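Local atomic coordinates of LYND (Lyngbya aestuarii, PDB entry 4V1T), a protein that probably acts as a YcaO-type cyclodehydratase, using ATP and magnesium to turn cysteine residues of precursor peptides into thiazoline rings. Residues 50-55 with 66-71; 181-184 with 189-192. One frame throughout, in Å; residues are numbered along the deposited sequence.

Interaction 1 of 2, residues 50-55 with 66-71; sequences YTLEQI and EYIDYV
Leu52 and Ile55, one turn apart at the start of helix 52-58, face Ile68 and Asp69 of helix 65-78 without any hydrogen bond between the backbones. The pairing is Leu52 with Asp69, whose CA atoms stand 8.7 Å apart, and Ile55 with Ile68, whose CA atoms are 8.4 Å apart. Thr51 occupies the N-cap position, and the helix is under way by the bond from Ile55 N to Thr51 O. Thr51 also uses both N and OG1 to hold the side-chain oxygen of Gln54. The OG1 bond runs nearly in line with that C=O, at 166°, while N approaches from above the carbonyl plane. Leu52 reaches the other helix because its CG lies trans to the backbone N (chi1 178°), and its CD1 meets Ile68 CG2 at 4.1 Å. Both Leu52 methyls face Asp69 OD1, CD1 at 4.0 Å and CD2 at 4.1 Å, at van der Waals distance. Deeper in, Ile68 CD1 rests 4.1 Å from Ile55 O, and the CG2 methyls of the two isoleucines come to 4.4 Å. Leu45 and Leu46 also touch Ile55. The contact is consistent with helix-helix packing in a winged helix-turn-helix domain. Chemically it is small and mostly apolar, with Asp69 OD1 against the Leu52 methyls at its partly exposed side and no directional bond across it.

Interaction 2 of 2, residues 181-184 with 189-192; sequences LLVK and VLWL
Lys184 and Trp191 meet because the lysine chain runs extended from a trans chi1 (170°) and bends only at chi4 (-63°), carrying CD over the indole and turning NZ down onto Val189. CD sits 4.3 Å from the centroid of the Trp191 five-membered ring, 19° off its normal, a CH-pi contact over the face. NZ then bonds to Val189 O at 2.7 Å; it also bonds to Val186 O and forms a salt bridge with Glu28 of the second subunit. With an alanine in place of Lys184, Val189 O and Val186 O would probably lose their bonds to NZ, the salt bridge to that Glu28 would break, and the indole face would lose its aliphatic cover. The backbones of this pair bond in both directions, Lys184 N to Trp191 O at 2.8 Å and Trp191 N to Lys184 O at 3.2 Å. On the other face, Val183 CG2 packs 4.0 Å from Leu192 CD1 and 4.1 Å from Leu190 CD1, and Phe259 of helix 250-275 touches both leucines. With strand axes 4.7 Å apart, Val183-Leu192 non-hydrogen-bonded and Lys184-Trp191 hydrogen-bonded, the geometry is that of an antiparallel beta hairpin, here placed inside a mixed sheet.

How the interactions relate
Interaction 1 comes first along the chain and closes before interaction 2 opens; their centres lie 48 Å apart and their nearest atoms about 36 Å, so they do not touch. Interaction 1 joins helices 52-58 and 65-78 within the winged helix-turn-helix region, with strand 50-51, the start of segment 50-55, at the edge of a small antiparallel sheet next to strand 6-9. Interaction 2 pairs strands 180-184 and 189-196 in a separate mixed sheet, with the side chain of Leu182 about 13 Å from the bound zinc. The two contacts share no helix or sheet. They thus belong to separate parts of the fold, and interaction 2 also meets the second subunit.

Interaction 1 of 2, residues 50-55 with 66-71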
# COMPACT_ATOMS: atom_id res chain seq x y z
N TYR B 50 43.42 19.99 2.38
CA TYR B 50 43.78 21.38 2.11
C TYR B 50 42.99 22.40 2.92
O TYR B 50 41.78 22.28 3.09
CB TYR B 50 43.59 21.70 0.63
CG TYR B 50 44.45 20.89 -0.32
CD1 TYR B 50 44.04 19.64 -0.76
CD2 TYR B 50 45.66 21.38 -0.77
CE1 TYR B 50 44.82 18.90 -1.63
CE2 TYR B 50 46.45 20.66 -1.63
CZ TYR B 50 46.02 19.42 -2.06
OH TYR B 50 46.80 18.69 -2.92
N THR B 51 43.71 23.40 3.42
CA THR B 51 43.13 24.61 3.97
C THR B 51 42.95 25.59 2.82
O THR B 51 43.53 25.40 1.74
CB THR B 51 44.05 25.22 5.06
OG1 THR B 51 44.27 24.26 6.09
CG2 THR B 51 43.44 26.46 5.68
N LEU B 52 42.14 26.63 3.02
CA LEU B 52 41.99 27.69 2.03
C LEU B 52 43.35 28.25 1.62
O LEU B 52 43.65 28.36 0.44
CB LEU B 52 41.12 28.82 2.59
CG LEU B 52 40.91 30.03 1.67
CD1 LEU B 52 40.10 29.64 0.44
CD2 LEU B 52 40.23 31.17 2.41
N GLU B 53 44.16 28.57 2.61
CA GLU B 53 45.50 29.10 2.37
C GLU B 53 46.24 28.23 1.37
O GLU B 53 46.85 28.72 0.42
CB GLU B 53 46.27 29.19 3.69
CG GLU B 53 45.63 30.10 4.72
CD GLU B 53 46.31 30.03 6.07
OE1 GLU B 53 47.18 29.16 6.25
OE2 GLU B 53 45.96 30.84 6.95
N GLN B 54 46.17 26.92 1.57
CA GLN B 54 46.90 25.97 0.74
C GLN B 54 46.36 25.90 -0.69
O GLN B 54 47.13 25.73 -1.63
CB GLN B 54 46.86 24.59 1.38
CG GLN B 54 47.73 24.48 2.63
CD GLN B 54 47.28 23.35 3.53
OE1 GLN B 54 46.50 23.57 4.46
NE2 GLN B 54 47.75 22.14 3.26
N ILE B 55 45.05 26.01 -0.84
CA ILE B 55 44.41 25.98 -2.15
C ILE B 55 44.75 27.23 -2.95
O ILE B 55 44.97 27.15 -4.16
CB ILE B 55 42.88 25.86 -2.04
CG1 ILE B 55 42.49 24.55 -1.34
CG2 ILE B 55 42.22 25.92 -3.42
CD1 ILE B 55 41.07 24.52 -0.81
N GLU B 66 40.13 35.76 -4.96
CA GLU B 66 38.75 36.23 -4.89
C GLU B 66 37.81 35.36 -5.71
O GLU B 66 36.63 35.25 -5.37
CB GLU B 66 38.65 37.68 -5.36
CG GLU B 66 38.71 38.68 -4.21
CD GLU B 66 38.65 40.13 -4.68
OE1 GLU B 66 39.31 40.47 -5.68
OE2 GLU B 66 37.93 40.92 -4.03
N TYR B 67 38.32 34.75 -6.78
CA TYR B 67 37.55 33.79 -7.55
C TYR B 67 37.34 32.53 -6.73
O TYR B 67 36.22 32.01 -6.65
CB TYR B 67 38.23 33.45 -8.87
CG TYR B 67 38.04 34.47 -9.98
CD1 TYR B 67 37.54 35.75 -9.70
CD2 TYR B 67 38.37 34.17 -11.29
CE1 TYR B 67 37.37 36.68 -10.71
CE2 TYR B 67 38.20 35.10 -12.30
CZ TYR B 67 37.70 36.35 -12.01
OH TYR B 67 37.54 37.29 -13.01
N ILE B 68 38.41 32.04 -6.12
CA ILE B 68 38.33 30.87 -5.25
C ILE B 68 37.31 31.10 -4.14
O ILE B 68 36.47 30.24 -3.87
CB ILE B 68 39.70 30.53 -4.64
CG1 ILE B 68 40.69 30.17 -5.76
CG2 ILE B 68 39.58 29.38 -3.64
CD1 ILE B 68 42.10 29.88 -5.31
N ASP B 69 37.37 32.27 -3.52
CA ASP B 69 36.40 32.65 -2.49
C ASP B 69 34.96 32.56 -3.00
O ASP B 69 34.11 31.94 -2.37
CB ASP B 69 36.68 34.07 -1.99
CG ASP B 69 37.98 34.16 -1.20
OD1 ASP B 69 38.49 33.10 -0.77
OD2 ASP B 69 38.47 35.29 -1.00
N TYR B 70 34.69 33.18 -4.14
CA TYR B 70 33.35 33.16 -4.71
C TYR B 70 32.86 31.74 -4.99
O TYR B 70 31.68 31.43 -4.80
CB TYR B 70 33.33 33.96 -6.01
CG TYR B 70 31.98 34.02 -6.67
CD1 TYR B 70 30.97 34.84 -6.17
CD2 TYR B 70 31.70 33.27 -7.81
CE1 TYR B 70 29.73 34.91 -6.78
CE2 TYR B 70 30.47 33.33 -8.43
CZ TYR B 70 29.49 34.15 -7.92
OH TYR B 70 28.27 34.20 -8.55
N VAL B 71 33.76 30.87 -5.46
CA VAL B 71 33.39 29.49 -5.74
C VAL B 71 32.98 28.76 -4.46
O VAL B 71 31.97 28.06 -4.43
CB VAL B 71 34.56 28.73 -6.42
CG1 VAL B 71 34.30 27.23 -6.45
CG2 VAL B 71 34.76 29.24 -7.83

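Interaction 2 of 2, residues 181-184 with 189-192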
# COMPACT_ATOMS: atom_id res chain seq x y z
N LEU B 181 15.10 5.87 25.65
CA LEU B 181 14.84 4.95 24.55
C LEU B 181 14.55 3.54 25.07
O LEU B 181 15.17 3.08 26.03
CB LEU B 181 16.04 4.90 23.60
CG LEU B 181 16.10 3.74 22.60
CD1 LEU B 181 15.00 3.84 21.58
CD2 LEU B 181 17.45 3.71 21.90
N LEU B 182 13.59 2.86 24.45
CA LEU B 182 13.29 1.48 24.77
C LEU B 182 13.78 0.58 23.65
O LEU B 182 13.68 0.92 22.48
CB LEU B 182 11.79 1.28 24.98
CG LEU B 182 11.27 0.94 26.37
CD1 LEU B 182 9.78 0.65 26.29
CD2 LEU B 182 12.01 -0.22 27.01
N VAL B 183 14.30 -0.57 24.04
CA VAL B 183 14.72 -1.57 23.07
C VAL B 183 14.59 -2.97 23.67
O VAL B 183 14.75 -3.17 24.87
CB VAL B 183 16.17 -1.34 22.61
CG1 VAL B 183 17.13 -1.50 23.75
CG2 VAL B 183 16.54 -2.30 21.49
N LYS B 184 14.30 -3.93 22.80
CA LYS B 184 14.17 -5.33 23.17
C LYS B 184 14.95 -6.13 22.13
O LYS B 184 14.41 -6.46 21.08
CB LYS B 184 12.70 -5.75 23.22
CG LYS B 184 12.42 -7.26 23.35
CD LYS B 184 10.93 -7.53 23.15
CE LYS B 184 10.62 -8.96 22.79
NZ LYS B 184 11.23 -9.36 21.50
N VAL B 189 11.70 -11.37 17.55
CA VAL B 189 11.33 -10.07 16.99
C VAL B 189 12.00 -8.94 17.76
O VAL B 189 11.70 -8.70 18.92
CB VAL B 189 9.81 -9.85 17.02
CG1 VAL B 189 9.46 -8.58 16.25
CG2 VAL B 189 9.08 -11.04 16.42
N LEU B 190 12.92 -8.24 17.09
CA LEU B 190 13.53 -7.05 17.66
C LEU B 190 12.49 -5.96 17.76
O LEU B 190 11.81 -5.67 16.78
CB LEU B 190 14.71 -6.58 16.80
CG LEU B 190 15.18 -5.13 16.99
CD1 LEU B 190 15.80 -4.91 18.36
CD2 LEU B 190 16.17 -4.74 15.90
N TRP B 191 12.36 -5.36 18.95
CA TRP B 191 11.63 -4.10 19.10
C TRP B 191 12.65 -3.01 19.34
O TRP B 191 13.54 -3.16 20.18
CB TRP B 191 10.63 -4.14 20.25
CG TRP B 191 9.50 -5.10 20.09
CD1 TRP B 191 9.54 -6.33 19.49
CD2 TRP B 191 8.16 -4.91 20.55
NE1 TRP B 191 8.29 -6.91 19.54
CE2 TRP B 191 7.43 -6.06 20.19
CE3 TRP B 191 7.51 -3.87 21.22
CZ2 TRP B 191 6.07 -6.21 20.49
CZ3 TRP B 191 6.16 -4.02 21.52
CH2 TRP B 191 5.46 -5.18 21.15
N LEU B 192 12.52 -1.92 18.61
CA LEU B 192 13.45 -0.81 18.68
C LEU B 192 12.66 0.50 18.73
O LEU B 192 11.91 0.82 17.81
CB LEU B 192 14.40 -0.86 17.48
CG LEU B 192 15.40 0.28 17.33
CD1 LEU B 192 16.33 0.37 18.52
CD2 LEU B 192 16.19 0.11 16.04